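Long-range contacts in Tle cognate immunity protein 4 C-terminal domain-containing protein (PDB 4R1D), which probably protects Pseudomonas aeruginosa from its own H2-T6SS lipase effector Tle4 by binding it as the cognate immunity protein Tli4: residues 171-176 / 276-281; 210-215 / 228-233; 1-6 / 288-293. One frame throughout, in Å; residues are numbered along the deposited sequence.

Contact 1: 171-176 / 276-281; sequences PEHPGA and PAFKSD
His173 and Ala277 share the one hydrogen bond between these two loops: ND1 of the imidazole donates to the Ala277 carbonyl O at 2.8 Å. The acceptor lies at the ring's edge, near its plane, yet the bond is bent, with an N-H...O angle of 144°.

Two CA-H...O contacts run beside it in opposite senses. His173 CA approaches Ala277 O at 3.2 Å, and Ala277 CA approaches Pro174 O at 3.3 Å.

The imidazole also forms an offset stack with Phe278, their centroids 4.3 Å apart and their planes inclined by 22°. Its chi1 of -54°, CG anti to the carbonyl carbon, serves both. Phe278 CE1 stands over the middle of the imidazole, whereas His173 CB lies above the rim of the phenyl ring. With one face stacked, Glu172 CB over the other and ND1 bonded at the edge, the imidazole is well fixed in rotation.

His173 opens a type II beta turn closed by Ala176 N on His173 O at 3.1 Å, with Gly175 at its third position; the turn ends the loop joining antiparallel strands 162-169 and 176-183. The facing loop leads into helix 281-292, whose N-cap is Ser280.

Among apolar pairs, Ala176 CB meets Phe278 CE2 at 4.0 Å, and Val263 on strand 256-263 touches the side chains of Ala176, Ala277 and Phe278. Pro174 CG makes a van der Waals touch on Pro276 O at 3.7 Å.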
ATOM      1  N   PRO B 171     -23.646 -13.434 -10.845  1.00 24.59           N
ATOM      2  CA  PRO B 171     -24.820 -12.554 -10.927  1.00 27.48           C
ATOM      3  C   PRO B 171     -25.874 -12.868  -9.864  1.00 27.35           C
ATOM      4  O   PRO B 171     -26.411 -11.945  -9.244  1.00 33.18           O
ATOM      5  CB  PRO B 171     -25.363 -12.842 -12.331  1.00 30.37           C
ATOM      6  CG  PRO B 171     -24.137 -13.140 -13.129  1.00 27.71           C
ATOM      7  CD  PRO B 171     -23.169 -13.841 -12.178  1.00 23.31           C
ATOM      8  N   GLU B 172     -26.139 -14.150  -9.648  1.00 27.72           N
ATOM      9  CA  GLU B 172     -27.158 -14.598  -8.697  1.00 35.65           C
ATOM     10  C   GLU B 172     -26.769 -14.399  -7.231  1.00 33.02           C
ATOM     11  O   GLU B 172     -27.622 -14.476  -6.342  1.00 30.88           O
ATOM     12  CB  GLU B 172     -27.488 -16.077  -8.930  1.00 33.53           C
ATOM     13  CG  GLU B 172     -28.077 -16.374 -10.298  1.00 37.54           C
ATOM     14  CD  GLU B 172     -28.227 -17.863 -10.554  1.00 50.53           C
ATOM     15  OE1 GLU B 172     -27.591 -18.661  -9.829  1.00 51.67           O
ATOM     16  OE2 GLU B 172     -28.985 -18.238 -11.477  1.00 59.64           O
ATOM     17  N   HIS B 173     -25.485 -14.155  -6.977  1.00 26.32           N
ATOM     18  CA  HIS B 173     -25.004 -13.998  -5.607  1.00 28.57           C
ATOM     19  C   HIS B 173     -24.264 -12.685  -5.397  1.00 26.63           C
ATOM     20  O   HIS B 173     -23.037 -12.667  -5.263  1.00 28.36           O
ATOM     21  CB  HIS B 173     -24.107 -15.175  -5.232  1.00 28.26           C
ATOM     22  CG  HIS B 173     -24.754 -16.508  -5.438  1.00 31.19           C
ATOM     23  ND1 HIS B 173     -25.888 -16.894  -4.757  1.00 28.07           N
ATOM     24  CD2 HIS B 173     -24.429 -17.541  -6.250  1.00 26.29           C
ATOM     25  CE1 HIS B 173     -26.229 -18.114  -5.135  1.00 28.70           C
ATOM     26  NE2 HIS B 173     -25.363 -18.527  -6.042  1.00 27.86           N
ATOM     27  N   PRO B 174     -25.012 -11.576  -5.354  1.00 26.94           N
ATOM     28  CA  PRO B 174     -24.432 -10.244  -5.180  1.00 26.55           C
ATOM     29  C   PRO B 174     -23.612 -10.176  -3.903  1.00 29.24           C
ATOM     30  O   PRO B 174     -24.073 -10.593  -2.846  1.00 30.94           O
ATOM     31  CB  PRO B 174     -25.663  -9.335  -5.059  1.00 29.55           C
ATOM     32  CG  PRO B 174     -26.775 -10.252  -4.640  1.00 29.50           C
ATOM     33  CD  PRO B 174     -26.484 -11.540  -5.343  1.00 29.86           C
ATOM     34  N   GLY B 175     -22.401  -9.648  -4.001  1.00 24.65           N
ATOM     35  CA  GLY B 175     -21.544  -9.538  -2.840  1.00 24.92           C
ATOM     36  C   GLY B 175     -20.548 -10.674  -2.709  1.00 23.53           C
ATOM     37  O   GLY B 175     -19.605 -10.571  -1.936  1.00 22.49           O
ATOM     38  N   ALA B 176     -20.754 -11.757  -3.450  1.00 27.41           N
ATOM     39  CA  ALA B 176     -19.829 -12.891  -3.391  1.00 21.88           C
ATOM     40  C   ALA B 176     -18.664 -12.740  -4.362  1.00 17.00           C
ATOM     41  O   ALA B 176     -18.826 -12.258  -5.483  1.00 20.53           O
ATOM     42  CB  ALA B 176     -20.563 -14.198  -3.660  1.00 19.08           C
ATOM     43  N   PRO B 276     -29.186 -10.289  -0.038  1.00 41.83           N
ATOM     44  CA  PRO B 276     -28.416 -11.449   0.428  1.00 44.25           C
ATOM     45  C   PRO B 276     -27.611 -12.096  -0.690  1.00 42.43           C
ATOM     46  O   PRO B 276     -28.118 -12.247  -1.802  1.00 38.47           O
ATOM     47  CB  PRO B 276     -29.497 -12.424   0.904  1.00 39.29           C
ATOM     48  CG  PRO B 276     -30.715 -11.593   1.109  1.00 44.34           C
ATOM     49  CD  PRO B 276     -30.636 -10.503   0.097  1.00 47.28           C
ATOM     50  N   ALA B 277     -26.374 -12.478  -0.393  1.00 34.69           N
ATOM     51  CA  ALA B 277     -25.547 -13.165  -1.370  1.00 28.34           C
ATOM     52  C   ALA B 277     -26.109 -14.557  -1.621  1.00 30.69           C
ATOM     53  O   ALA B 277     -26.161 -15.016  -2.756  1.00 28.68           O
ATOM     54  CB  ALA B 277     -24.110 -13.257  -0.878  1.00 29.86           C
ATOM     55  N   PHE B 278     -26.537 -15.218  -0.550  1.00 26.46           N
ATOM     56  CA  PHE B 278     -27.028 -16.589  -0.633  1.00 30.56           C
ATOM     57  C   PHE B 278     -28.327 -16.745   0.133  1.00 26.99           C
ATOM     58  O   PHE B 278     -28.582 -16.014   1.090  1.00 31.56           O
ATOM     59  CB  PHE B 278     -25.992 -17.564  -0.066  1.00 26.41           C
ATOM     60  CG  PHE B 278     -24.724 -17.633  -0.872  1.00 25.30           C
ATOM     61  CD1 PHE B 278     -24.610 -18.517  -1.935  1.00 26.17           C
ATOM     62  CD2 PHE B 278     -23.652 -16.812  -0.568  1.00 27.45           C
ATOM     63  CE1 PHE B 278     -23.447 -18.586  -2.684  1.00 24.99           C
ATOM     64  CE2 PHE B 278     -22.490 -16.867  -1.308  1.00 22.09           C
ATOM     65  CZ  PHE B 278     -22.385 -17.763  -2.371  1.00 23.06           C
ATOM     66  N   LYS B 279     -29.129 -17.719  -0.286  1.00 31.72           N
ATOM     67  CA  LYS B 279     -30.395 -18.022   0.375  1.00 31.65           C
ATOM     68  C   LYS B 279     -30.163 -18.663   1.738  1.00 33.94           C
ATOM     69  O   LYS B 279     -31.016 -18.576   2.624  1.00 34.56           O
ATOM     70  CB  LYS B 279     -31.237 -18.960  -0.499  1.00 36.23           C
ATOM     71  CG  LYS B 279     -31.500 -18.438  -1.907  1.00 44.07           C
ATOM     72  CD  LYS B 279     -32.162 -19.503  -2.780  1.00 52.19           C
ATOM     73  CE  LYS B 279     -32.318 -19.043  -4.227  1.00 58.26           C
ATOM     74  NZ  LYS B 279     -31.009 -18.911  -4.938  1.00 55.37           N
ATOM     75  N   SER B 280     -29.009 -19.306   1.904  1.00 26.31           N
ATOM     76  CA  SER B 280     -28.706 -20.018   3.140  1.00 27.26           C
ATOM     77  C   SER B 280     -27.240 -20.435   3.165  1.00 23.53           C
ATOM     78  O   SER B 280     -26.575 -20.448   2.128  1.00 24.82           O
ATOM     79  CB  SER B 280     -29.566 -21.279   3.230  1.00 29.26           C
ATOM     80  OG  SER B 280     -29.179 -22.211   2.225  1.00 28.07           O
ATOM     81  N   ASP B 281     -26.744 -20.794   4.342  1.00 22.69           N
ATOM     82  CA  ASP B 281     -25.400 -21.343   4.446  1.00 24.76           C
ATOM     83  C   ASP B 281     -25.285 -22.598   3.600  1.00 27.69           C
ATOM     84  O   ASP B 281     -24.244 -22.861   2.994  1.00 21.23           O
ATOM     85  CB  ASP B 281     -25.061 -21.679   5.889  1.00 18.85           C
ATOM     86  CG  ASP B 281     -24.921 -20.447   6.755  1.00 19.36           C
ATOM     87  OD1 ASP B 281     -24.991 -19.331   6.213  1.00 20.75           O
ATOM     88  OD2 ASP B 281     -24.717 -20.608   7.975  1.00 24.00           O
TER

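Contact 2: 210-215 / 228-233; sequences ETLRKG and LVAGSD
Glu210 to Lys214 and Leu228 to Asp233 run antiparallel at 155°, as paired strands of a beta hairpin whose register slips by one residue after Thr211 and Val229. Before the slip, Glu210 and Ala230 form a regular hydrogen-bonded pair, with Glu210 N to Ala230 O at 2.8 Å and Ala230 N to Glu210 O at 3.0 Å; Thr211 and Val229 follow as a non-hydrogen-bonded pair. Beyond it, Leu228 faces two residues at once. Its O takes a short bond from Leu212 N at 2.7 Å and a weak one from Arg213 N at 3.3 Å, while its own N donates to Arg213 O at 2.8 Å.

This is a classic beta bulge, and the extra residue, Leu212, is accommodated by a helix-like psi of -30°. Within this chain strand 209-214 is an outermost strand, so the bulge lies on an edge strand.

Among the side chains, Leu212 reaches along the neighbouring strand and sets CD1 3.9 Å from Ala230 CB. Arg213 and Leu228 lie side by side and point the same way. The arginine chain bends at chi3 (-92°), and Leu228 CD2 sits under one face of the guanidinium, 3.8 Å from its plane and toward its rim. That apolar shelf carries a group whose nitrogens make salt bridges: NH2 with Asp289 on helix 281-292, and NH1 with Glu226.

On the other face, Thr211 OG1 and Val229 CG1 meet more loosely, at 4.0 Å, and both side chains pack on Val199 of helix 191-205. Val229 also touches Leu91 of the second protein chain in the complex.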
ATOM      1  N   GLU B 210     -19.464 -17.719  13.395  1.00 20.10           N
ATOM      2  CA  GLU B 210     -19.391 -19.154  13.627  1.00 22.74           C
ATOM      3  C   GLU B 210     -18.501 -19.861  12.610  1.00 22.83           C
ATOM      4  O   GLU B 210     -18.320 -19.391  11.487  1.00 19.88           O
ATOM      5  CB  GLU B 210     -20.787 -19.780  13.631  1.00 25.95           C
ATOM      6  CG  GLU B 210     -21.404 -19.959  12.269  1.00 28.43           C
ATOM      7  CD  GLU B 210     -22.813 -20.543  12.355  1.00 29.16           C
ATOM      8  OE1 GLU B 210     -23.776 -19.779  12.163  1.00 29.17           O
ATOM      9  OE2 GLU B 210     -22.950 -21.753  12.624  1.00 31.90           O
ATOM     10  N   THR B 211     -17.928 -20.985  13.021  1.00 20.10           N
ATOM     11  CA  THR B 211     -17.190 -21.819  12.094  1.00 24.98           C
ATOM     12  C   THR B 211     -18.140 -22.851  11.507  1.00 24.02           C
ATOM     13  O   THR B 211     -18.767 -23.609  12.239  1.00 28.87           O
ATOM     14  CB  THR B 211     -16.008 -22.514  12.786  1.00 28.43           C
ATOM     15  OG1 THR B 211     -15.054 -21.523  13.190  1.00 23.25           O
ATOM     16  CG2 THR B 211     -15.333 -23.496  11.839  1.00 23.32           C
ATOM     17  N   LEU B 212     -18.257 -22.874  10.185  1.00 20.96           N
ATOM     18  CA  LEU B 212     -19.119 -23.857   9.529  1.00 21.25           C
ATOM     19  C   LEU B 212     -18.401 -25.179   9.326  1.00 24.91           C
ATOM     20  O   LEU B 212     -19.029 -26.238   9.317  1.00 25.04           O
ATOM     21  CB  LEU B 212     -19.637 -23.343   8.181  1.00 18.90           C
ATOM     22  CG  LEU B 212     -20.483 -22.068   8.190  1.00 22.07           C
ATOM     23  CD1 LEU B 212     -20.914 -21.685   6.782  1.00 19.53           C
ATOM     24  CD2 LEU B 212     -21.695 -22.231   9.098  1.00 27.17           C
ATOM     25  N   ARG B 213     -17.083 -25.116   9.156  1.00 21.24           N
ATOM     26  CA  ARG B 213     -16.313 -26.290   8.807  1.00 20.00           C
ATOM     27  C   ARG B 213     -14.827 -26.033   8.984  1.00 23.39           C
ATOM     28  O   ARG B 213     -14.332 -24.942   8.689  1.00 21.83           O
ATOM     29  CB  ARG B 213     -16.603 -26.659   7.346  1.00 28.25           C
ATOM     30  CG  ARG B 213     -16.822 -28.126   7.084  1.00 33.78           C
ATOM     31  CD  ARG B 213     -16.711 -28.417   5.587  1.00 25.93           C
ATOM     32  NE  ARG B 213     -17.988 -28.362   4.881  1.00 25.43           N
ATOM     33  CZ  ARG B 213     -18.092 -28.337   3.553  1.00 28.71           C
ATOM     34  NH1 ARG B 213     -16.996 -28.331   2.802  1.00 23.03           N
ATOM     35  NH2 ARG B 213     -19.287 -28.303   2.973  1.00 22.79           N
ATOM     36  N   LYS B 214     -14.110 -27.037   9.469  1.00 25.88           N
ATOM     37  CA  LYS B 214     -12.659 -26.944   9.583  1.00 25.12           C
ATOM     38  C   LYS B 214     -12.057 -28.333   9.486  1.00 26.32           C
ATOM     39  O   LYS B 214     -12.376 -29.205  10.293  1.00 27.77           O
ATOM     40  CB  LYS B 214     -12.248 -26.291  10.907  1.00 23.82           C
ATOM     41  CG  LYS B 214     -10.751 -26.408  11.199  1.00 28.92           C
ATOM     42  CD  LYS B 214     -10.371 -25.785  12.536  1.00 28.52           C
ATOM     43  CE  LYS B 214      -8.872 -25.895  12.770  1.00 33.99           C
ATOM     44  NZ  LYS B 214      -8.479 -25.530  14.158  1.00 42.59           N
ATOM     45  N   GLY B 215     -11.188 -28.545   8.505  1.00 23.57           N
ATOM     46  CA  GLY B 215     -10.508 -29.821   8.398  1.00 23.92           C
ATOM     47  C   GLY B 215      -9.998 -30.101   7.006  1.00 22.38           C
ATOM     48  O   GLY B 215      -9.807 -29.186   6.216  1.00 23.07           O
ATOM     49  N   LEU B 228     -13.856 -22.738   7.097  1.00 16.78           N
ATOM     50  CA  LEU B 228     -15.015 -22.034   6.558  1.00 18.70           C
ATOM     51  C   LEU B 228     -15.750 -21.316   7.678  1.00 18.67           C
ATOM     52  O   LEU B 228     -16.196 -21.955   8.633  1.00 19.47           O
ATOM     53  CB  LEU B 228     -15.983 -23.038   5.904  1.00 19.49           C
ATOM     54  CG  LEU B 228     -15.830 -23.431   4.432  1.00 26.62           C
ATOM     55  CD1 LEU B 228     -14.423 -23.819   4.048  1.00 21.65           C
ATOM     56  CD2 LEU B 228     -16.800 -24.565   4.096  1.00 27.79           C
ATOM     57  N   VAL B 229     -15.883 -19.998   7.576  1.00 17.49           N
ATOM     58  CA  VAL B 229     -16.577 -19.259   8.621  1.00 18.33           C
ATOM     59  C   VAL B 229     -17.689 -18.392   8.037  1.00 18.20           C
ATOM     60  O   VAL B 229     -17.683 -18.069   6.854  1.00 20.23           O
ATOM     61  CB  VAL B 229     -15.603 -18.398   9.464  1.00 21.55           C
ATOM     62  CG1 VAL B 229     -14.435 -19.255   9.970  1.00 18.24           C
ATOM     63  CG2 VAL B 229     -15.092 -17.219   8.664  1.00 17.70           C
ATOM     64  N   ALA B 230     -18.660 -18.052   8.868  1.00 18.67           N
ATOM     65  CA  ALA B 230     -19.731 -17.168   8.449  1.00 16.15           C
ATOM     66  C   ALA B 230     -20.164 -16.352   9.650  1.00 20.77           C
ATOM     67  O   ALA B 230     -19.938 -16.745  10.798  1.00 21.70           O
ATOM     68  CB  ALA B 230     -20.895 -17.960   7.892  1.00 22.06           C
ATOM     69  N   GLY B 231     -20.774 -15.203   9.396  1.00 20.11           N
ATOM     70  CA  GLY B 231     -21.337 -14.434  10.480  1.00 23.13           C
ATOM     71  C   GLY B 231     -22.359 -13.396  10.098  1.00 25.08           C
ATOM     72  O   GLY B 231     -22.427 -12.953   8.957  1.00 25.81           O
ATOM     73  N   SER B 232     -23.148 -12.990  11.082  1.00 20.90           N
ATOM     74  CA  SER B 232     -24.227 -12.049  10.842  1.00 21.11           C
ATOM     75  C   SER B 232     -24.093 -10.819  11.719  1.00 21.27           C
ATOM     76  O   SER B 232     -23.817 -10.922  12.908  1.00 22.47           O
ATOM     77  CB  SER B 232     -25.572 -12.723  11.100  1.00 23.88           C
ATOM     78  OG  SER B 232     -25.838 -13.700  10.105  1.00 30.83           O
ATOM     79  N   ASP B 233     -24.296  -9.658  11.115  1.00 21.85           N
ATOM     80  CA  ASP B 233     -24.344  -8.396  11.850  1.00 27.57           C
ATOM     81  C   ASP B 233     -25.060  -7.374  10.990  1.00 29.26           C
ATOM     82  O   ASP B 233     -24.962  -7.410   9.766  1.00 28.99           O
ATOM     83  CB  ASP B 233     -22.935  -7.899  12.182  1.00 27.46           C
ATOM     84  CG  ASP B 233     -22.933  -6.810  13.241  1.00 34.08           C
ATOM     85  OD1 ASP B 233     -21.938  -6.060  13.329  1.00 33.70           O
ATOM     86  OD2 ASP B 233     -23.927  -6.705  13.995  1.00 30.59           O
TER

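Contact 3: 1-6 / 288-293; sequences MDKTGW and WDTIVD
Thr290 divides its side chain between three residues of the N-terminal loop: a chi1 of -56° sets CG2 anti to the backbone N, facing Trp6 and Lys3, and brings OG1 round toward Met1. Met1 answers with CG anti to its own N (chi1 -167°) and an extended chain, which crosses the threonine at about a right angle and carries SD past the hydroxyl.

The methyl group is the centre of the packing. Thr290 CG2 lies 3.5 Å from Trp6 CH2 and 3.7 Å from Lys3 CD, while the indole extends to Ile291, with CZ3 4.0 Å from CG1. Lys3 also lays CG over the indole centre, 4.0 Å above the plane. Lysine and tryptophan are brought together as the ends of a type II beta turn that overlaps an Asx turn, in which Asp2 OD2 accepts from Thr4 N at 3.0 Å. Met1 CB comes within 3.4 Å of Thr290 OG1, but that hydroxyl is hydrogen-bonded to Glu286 O, one helical turn back.

A water completes the join, accepting from Lys3 NZ at 2.8 Å and donating to Thr290 O at 2.7 Å. Asp17 salt-bridges the same ammonium. With no direct hydrogen bond across, the N-terminal segment is held to the helix by apolar contact and one water bridge, and the lysine charge probably sits favourably near the carbonyl end of the helix.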
ATOM      1  N   MET B   1     -25.045 -30.972  -7.055  1.00 31.54           N
ATOM      2  CA  MET B   1     -25.493 -29.734  -7.677  1.00 37.51           C
ATOM      3  C   MET B   1     -25.575 -29.903  -9.191  1.00 29.98           C
ATOM      4  O   MET B   1     -24.723 -30.549  -9.794  1.00 38.26           O
ATOM      5  CB  MET B   1     -24.542 -28.582  -7.322  1.00 31.40           C
ATOM      6  CG  MET B   1     -25.073 -27.198  -7.665  1.00 33.05           C
ATOM      7  SD  MET B   1     -23.900 -25.868  -7.284  1.00 32.34           S
ATOM      8  CE  MET B   1     -24.926 -24.430  -7.555  1.00 30.04           C
ATOM      9  N   ASP B   2     -26.596 -29.309  -9.801  1.00 36.23           N
ATOM     10  CA  ASP B   2     -26.771 -29.369 -11.249  1.00 33.62           C
ATOM     11  C   ASP B   2     -25.775 -28.462 -11.965  1.00 35.97           C
ATOM     12  O   ASP B   2     -25.915 -27.241 -11.942  1.00 41.09           O
ATOM     13  CB  ASP B   2     -28.205 -28.967 -11.615  1.00 40.98           C
ATOM     14  CG  ASP B   2     -28.477 -29.044 -13.105  1.00 43.01           C
ATOM     15  OD1 ASP B   2     -29.532 -28.534 -13.538  1.00 48.00           O
ATOM     16  OD2 ASP B   2     -27.648 -29.616 -13.843  1.00 45.50           O
ATOM     17  N   LYS B   3     -24.774 -29.063 -12.601  1.00 31.87           N
ATOM     18  CA  LYS B   3     -23.746 -28.304 -13.310  1.00 30.61           C
ATOM     19  C   LYS B   3     -24.063 -28.186 -14.798  1.00 31.84           C
ATOM     20  O   LYS B   3     -23.167 -28.103 -15.641  1.00 26.97           O
ATOM     21  CB  LYS B   3     -22.365 -28.934 -13.104  1.00 26.10           C
ATOM     22  CG  LYS B   3     -21.933 -28.993 -11.652  1.00 26.02           C
ATOM     23  CD  LYS B   3     -20.687 -29.841 -11.472  1.00 26.08           C
ATOM     24  CE  LYS B   3     -19.500 -29.267 -12.213  1.00 20.02           C
ATOM     25  NZ  LYS B   3     -18.311 -30.131 -12.013  1.00 20.74           N
ATOM     26  N   THR B   4     -25.350 -28.178 -15.118  1.00 38.49           N
ATOM     27  CA  THR B   4     -25.769 -27.989 -16.498  1.00 37.24           C
ATOM     28  C   THR B   4     -25.255 -26.655 -17.023  1.00 30.73           C
ATOM     29  O   THR B   4     -25.540 -25.598 -16.454  1.00 35.80           O
ATOM     30  CB  THR B   4     -27.304 -28.050 -16.639  1.00 42.25           C
ATOM     31  OG1 THR B   4     -27.757 -29.386 -16.379  1.00 43.88           O
ATOM     32  CG2 THR B   4     -27.719 -27.645 -18.044  1.00 40.68           C
ATOM     33  N   GLY B   5     -24.470 -26.708 -18.093  1.00 31.25           N
ATOM     34  CA  GLY B   5     -23.954 -25.503 -18.712  1.00 34.43           C
ATOM     35  C   GLY B   5     -22.672 -24.957 -18.096  1.00 25.33           C
ATOM     36  O   GLY B   5     -22.099 -23.997 -18.617  1.00 28.03           O
ATOM     37  N   TRP B   6     -22.222 -25.550 -16.994  1.00 28.57           N
ATOM     38  CA  TRP B   6     -20.957 -25.121 -16.395  1.00 28.17           C
ATOM     39  C   TRP B   6     -19.824 -25.273 -17.401  1.00 25.30           C
ATOM     40  O   TRP B   6     -19.884 -26.121 -18.292  1.00 26.36           O
ATOM     41  CB  TRP B   6     -20.646 -25.897 -15.113  1.00 23.41           C
ATOM     42  CG  TRP B   6     -21.428 -25.432 -13.941  1.00 25.12           C
ATOM     43  CD1 TRP B   6     -22.753 -25.081 -13.919  1.00 24.49           C
ATOM     44  CD2 TRP B   6     -20.935 -25.223 -12.612  1.00 20.71           C
ATOM     45  NE1 TRP B   6     -23.115 -24.694 -12.644  1.00 23.42           N
ATOM     46  CE2 TRP B   6     -22.016 -24.773 -11.829  1.00 23.15           C
ATOM     47  CE3 TRP B   6     -19.684 -25.387 -12.006  1.00 20.82           C
ATOM     48  CZ2 TRP B   6     -21.881 -24.473 -10.472  1.00 28.64           C
ATOM     49  CZ3 TRP B   6     -19.559 -25.095 -10.664  1.00 18.62           C
ATOM     50  CH2 TRP B   6     -20.648 -24.651  -9.911  1.00 26.15           C
ATOM     51  N   TRP B 288     -19.601 -23.546  -3.054  1.00 22.05           N
ATOM     52  CA  TRP B 288     -18.215 -23.766  -2.643  1.00 15.74           C
ATOM     53  C   TRP B 288     -17.711 -25.183  -2.963  1.00 17.53           C
ATOM     54  O   TRP B 288     -16.717 -25.354  -3.663  1.00 18.18           O
ATOM     55  CB  TRP B 288     -18.106 -23.485  -1.145  1.00 18.77           C
ATOM     56  CG  TRP B 288     -16.813 -23.900  -0.500  1.00 16.25           C
ATOM     57  CD1 TRP B 288     -16.619 -24.973   0.323  1.00 19.78           C
ATOM     58  CD2 TRP B 288     -15.551 -23.234  -0.597  1.00 15.85           C
ATOM     59  NE1 TRP B 288     -15.309 -25.021   0.745  1.00 18.10           N
ATOM     60  CE2 TRP B 288     -14.633 -23.960   0.197  1.00 17.32           C
ATOM     61  CE3 TRP B 288     -15.105 -22.087  -1.270  1.00 16.25           C
ATOM     62  CZ2 TRP B 288     -13.296 -23.576   0.337  1.00 16.92           C
ATOM     63  CZ3 TRP B 288     -13.772 -21.708  -1.133  1.00 17.23           C
ATOM     64  CH2 TRP B 288     -12.885 -22.454  -0.337  1.00 15.00           C
ATOM     65  N   ASP B 289     -18.391 -26.202  -2.451  1.00 19.92           N
ATOM     66  CA  ASP B 289     -17.967 -27.576  -2.689  1.00 18.55           C
ATOM     67  C   ASP B 289     -17.942 -27.928  -4.166  1.00 19.91           C
ATOM     68  O   ASP B 289     -17.027 -28.603  -4.640  1.00 20.51           O
ATOM     69  CB  ASP B 289     -18.864 -28.574  -1.951  1.00 19.70           C
ATOM     70  CG  ASP B 289     -18.586 -28.621  -0.465  1.00 25.85           C
ATOM     71  OD1 ASP B 289     -17.426 -28.396  -0.077  1.00 21.96           O
ATOM     72  OD2 ASP B 289     -19.529 -28.884   0.312  1.00 25.30           O
ATOM     73  N   THR B 290     -18.953 -27.478  -4.893  1.00 18.11           N
ATOM     74  CA  THR B 290     -19.049 -27.820  -6.310  1.00 16.77           C
ATOM     75  C   THR B 290     -17.855 -27.258  -7.091  1.00 18.98           C
ATOM     76  O   THR B 290     -17.233 -27.961  -7.893  1.00 20.17           O
ATOM     77  CB  THR B 290     -20.394 -27.348  -6.900  1.00 22.91           C
ATOM     78  OG1 THR B 290     -21.466 -27.917  -6.130  1.00 22.49           O
ATOM     79  CG2 THR B 290     -20.529 -27.777  -8.364  1.00 23.01           C
ATOM     80  N   ILE B 291     -17.517 -25.999  -6.836  1.00 17.12           N
ATOM     81  CA  ILE B 291     -16.347 -25.404  -7.479  1.00 15.74           C
ATOM     82  C   ILE B 291     -15.031 -26.054  -7.050  1.00 17.07           C
ATOM     83  O   ILE B 291     -14.217 -26.439  -7.885  1.00 17.90           O
ATOM     84  CB  ILE B 291     -16.265 -23.889  -7.225  1.00 16.54           C
ATOM     85  CG1 ILE B 291     -17.406 -23.164  -7.934  1.00 17.21           C
ATOM     86  CG2 ILE B 291     -14.945 -23.347  -7.743  1.00 16.29           C
ATOM     87  CD1 ILE B 291     -17.455 -21.679  -7.634  1.00 23.65           C
ATOM     88  N   VAL B 292     -14.810 -26.156  -5.744  1.00 18.17           N
ATOM     89  CA  VAL B 292     -13.535 -26.669  -5.245  1.00 14.81           C
ATOM     90  C   VAL B 292     -13.319 -28.116  -5.689  1.00 15.42           C
ATOM     91  O   VAL B 292     -12.234 -28.492  -6.097  1.00 16.13           O
ATOM     92  CB  VAL B 292     -13.452 -26.536  -3.705  1.00 18.78           C
ATOM     93  CG1 VAL B 292     -12.309 -27.368  -3.133  1.00 14.53           C
ATOM     94  CG2 VAL B 292     -13.308 -25.047  -3.320  1.00 15.34           C
ATOM     95  N   ASP B 293     -14.371 -28.917  -5.646  1.00 19.34           N
ATOM     96  CA  ASP B 293     -14.243 -30.316  -6.031  1.00 18.25           C
ATOM     97  C   ASP B 293     -13.952 -30.495  -7.527  1.00 19.97           C
ATOM     98  O   ASP B 293     -13.623 -31.592  -7.961  1.00 21.57           O
ATOM     99  CB  ASP B 293     -15.485 -31.105  -5.621  1.00 19.31           C
ATOM    100  CG  ASP B 293     -15.542 -31.373  -4.131  1.00 20.07           C
ATOM    101  OD1 ASP B 293     -14.475 -31.432  -3.476  1.00 20.18           O
ATOM    102  OD2 ASP B 293     -16.665 -31.529  -3.609  1.00 24.71           O
TER
HETATM  103  O   HOH W   1     -17.725 -30.158  -9.318  1.00 21.35           O

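Helix 281-292 ties the three sites together: contact 1 lies at its start, contact 3 near its end, and contact 2 is a hairpin packed along it. Contacts 1 and 2 are partly buried, with centres about 16 Å apart; they touch where Asp281 meets Leu212. Contact 3 is a surface contact. It meets contact 2 through the Arg213-Asp289 salt bridge and the packing of Leu228 on Trp288, but does not touch contact 1, whose nearest atoms are about 6 Å away. The chemistry changes with place: backbone pairing between strands in contact 2, a histidine bond and ring stack between loops in contact 1, and apolar packing with a water bridge in contact 3.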